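Local coordinates for probable tagatose 6-phosphate kinase (Sinorhizobium meliloti, PDB 3TXV), which probably phosphorylates tagatose 6-phosphate in carbohydrate metabolism, though it resembles subunits of a tagatose-bisphosphate aldolase, at residues R40-K45 against I82-E87. Residues are numbered along the deposited sequence; the frame is centred on the assembly and turned at random.
Sequences RAHREK and IEFPRE
His42 holds one face of its imidazole over the edge of the Phe84 ring, and this T-shaped pair carries most of the contact. The ring centroids lie 5.8 Å apart and the planes stand nearly square to each other, at 87°. The edge atom CD2 of Phe84 comes closest, 4.3 Å from ND1 of His42. Each ring reaches across to the other: in His42, CG is roughly trans to the backbone N (chi1 -150°), which swings the imidazole off the last turn of helix 31-43 toward the loop; in Phe84, a chi1 of -176° does the same from the other side. The far end of the imidazole also approaches the loop backbone, with CE1 of His42 3.8 Å from the carbonyl O of Glu83, a van der Waals approach at an oblique angle to the ring. CD of Pro85 lies over one face of the Phe84 phenyl, 3.6 Å above the plane and offset toward the rim.

Phe84 is buried and His42 exposed, so the pair runs from the interior to the surface. Phe84 also touches Met38 of helix 31-43 and Val48 of strand 48-53, while Ile82 touches Glu35, Met38 and Leu39 of that helix. Glu83, with positive phi, is the C-prime residue of a Schellman motif that ends helix 68-81, and the turn brings Phe84 against helix 31-43. The arrangement packs the end of helix 31-43 against the loop running from helix 68-81 to strand 89-96, on the outside of an eight-stranded parallel beta/alpha (TIM) barrel.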
# COMPACT_ATOMS: atom_id res chain seq x y z
N ARG A 40 -9.08 -0.20 -13.35
CA ARG A 40 -9.57 1.16 -13.19
C ARG A 40 -8.69 2.14 -13.97
O ARG A 40 -9.21 2.98 -14.73
CB ARG A 40 -9.69 1.52 -11.71
CG ARG A 40 -9.70 3.01 -11.42
CD ARG A 40 -10.90 3.71 -11.95
NE ARG A 40 -12.10 2.95 -11.63
CZ ARG A 40 -13.33 3.45 -11.64
NH1 ARG A 40 -13.53 4.72 -11.94
NH2 ARG A 40 -14.36 2.68 -11.33
N ALA A 41 -7.38 2.04 -13.80
CA ALA A 41 -6.46 2.83 -14.59
C ALA A 41 -6.81 2.75 -16.09
O ALA A 41 -6.95 3.78 -16.75
CB ALA A 41 -5.04 2.41 -14.35
N HIS A 42 -7.13 1.58 -16.58
CA HIS A 42 -7.45 1.44 -17.97
C HIS A 42 -8.62 2.32 -18.30
O HIS A 42 -8.67 2.92 -19.33
CB HIS A 42 -7.82 0.02 -18.24
CG HIS A 42 -7.49 -0.44 -19.62
ND1 HIS A 42 -7.50 -1.76 -19.99
CD2 HIS A 42 -7.12 0.26 -20.71
CE1 HIS A 42 -7.16 -1.86 -21.26
NE2 HIS A 42 -6.93 -0.64 -21.71
N ARG A 43 -9.56 2.43 -17.39
CA ARG A 43 -10.71 3.26 -17.60
C ARG A 43 -10.24 4.68 -17.76
O ARG A 43 -10.88 5.46 -18.40
CB ARG A 43 -11.66 3.15 -16.49
N GLU A 44 -9.22 5.04 -17.02
CA GLU A 44 -9.00 6.39 -16.55
C GLU A 44 -8.22 7.46 -17.30
O GLU A 44 -8.14 8.55 -16.78
CB GLU A 44 -8.37 6.28 -15.17
N LYS A 45 -7.59 7.26 -18.44
CA LYS A 45 -7.17 6.05 -19.11
C LYS A 45 -5.71 5.87 -18.76
O LYS A 45 -4.98 5.14 -19.43
CB LYS A 45 -7.36 6.16 -20.62
N ILE A 82 -5.18 -9.88 -18.52
CA ILE A 82 -6.24 -8.87 -18.75
C ILE A 82 -5.89 -7.86 -19.84
O ILE A 82 -6.48 -6.76 -19.87
CB ILE A 82 -6.60 -8.09 -17.43
CG1 ILE A 82 -5.38 -7.38 -16.83
CG2 ILE A 82 -7.21 -9.02 -16.39
CD1 ILE A 82 -5.69 -6.20 -15.96
N GLU A 83 -4.94 -8.19 -20.71
CA GLU A 83 -4.49 -7.29 -21.79
C GLU A 83 -4.23 -5.85 -21.29
O GLU A 83 -4.85 -4.88 -21.78
CB GLU A 83 -5.49 -7.26 -22.97
CG GLU A 83 -6.48 -8.45 -23.07
CD GLU A 83 -6.02 -9.52 -24.06
OE1 GLU A 83 -5.12 -10.34 -23.71
OE2 GLU A 83 -6.58 -9.54 -25.18
N PHE A 84 -3.34 -5.71 -20.32
CA PHE A 84 -2.95 -4.40 -19.85
C PHE A 84 -1.50 -4.16 -20.17
O PHE A 84 -0.66 -4.99 -19.89
CB PHE A 84 -3.15 -4.29 -18.37
CG PHE A 84 -2.86 -2.95 -17.84
CD1 PHE A 84 -1.61 -2.63 -17.43
CD2 PHE A 84 -3.81 -2.00 -17.79
CE1 PHE A 84 -1.35 -1.40 -16.98
CE2 PHE A 84 -3.53 -0.77 -17.33
CZ PHE A 84 -2.31 -0.47 -16.92
N PRO A 85 -1.19 -3.06 -20.83
CA PRO A 85 0.19 -2.78 -21.21
C PRO A 85 1.17 -2.42 -20.12
O PRO A 85 0.97 -1.49 -19.38
CB PRO A 85 0.04 -1.60 -22.15
CG PRO A 85 -1.17 -0.98 -21.76
CD PRO A 85 -2.10 -2.00 -21.28
N ARG A 86 2.30 -3.11 -20.15
CA ARG A 86 3.37 -2.98 -19.21
C ARG A 86 3.93 -1.61 -19.27
O ARG A 86 4.53 -1.13 -18.35
CB ARG A 86 4.44 -3.96 -19.60
CG ARG A 86 3.91 -5.31 -19.81
CD ARG A 86 4.68 -6.25 -18.98
NE ARG A 86 4.25 -7.62 -19.10
CZ ARG A 86 4.87 -8.63 -18.52
NH1 ARG A 86 5.94 -8.38 -17.80
NH2 ARG A 86 4.44 -9.86 -18.65
N GLU A 87 3.66 -0.97 -20.36
CA GLU A 87 4.11 0.36 -20.58
C GLU A 87 3.47 1.23 -19.56
O GLU A 87 4.04 2.19 -19.10
CB GLU A 87 3.70 0.78 -21.97
CG GLU A 87 4.35 -0.07 -23.02
CD GLU A 87 3.47 -1.15 -23.60
OE1 GLU A 87 3.78 -2.33 -23.41
OE2 GLU A 87 2.50 -0.82 -24.28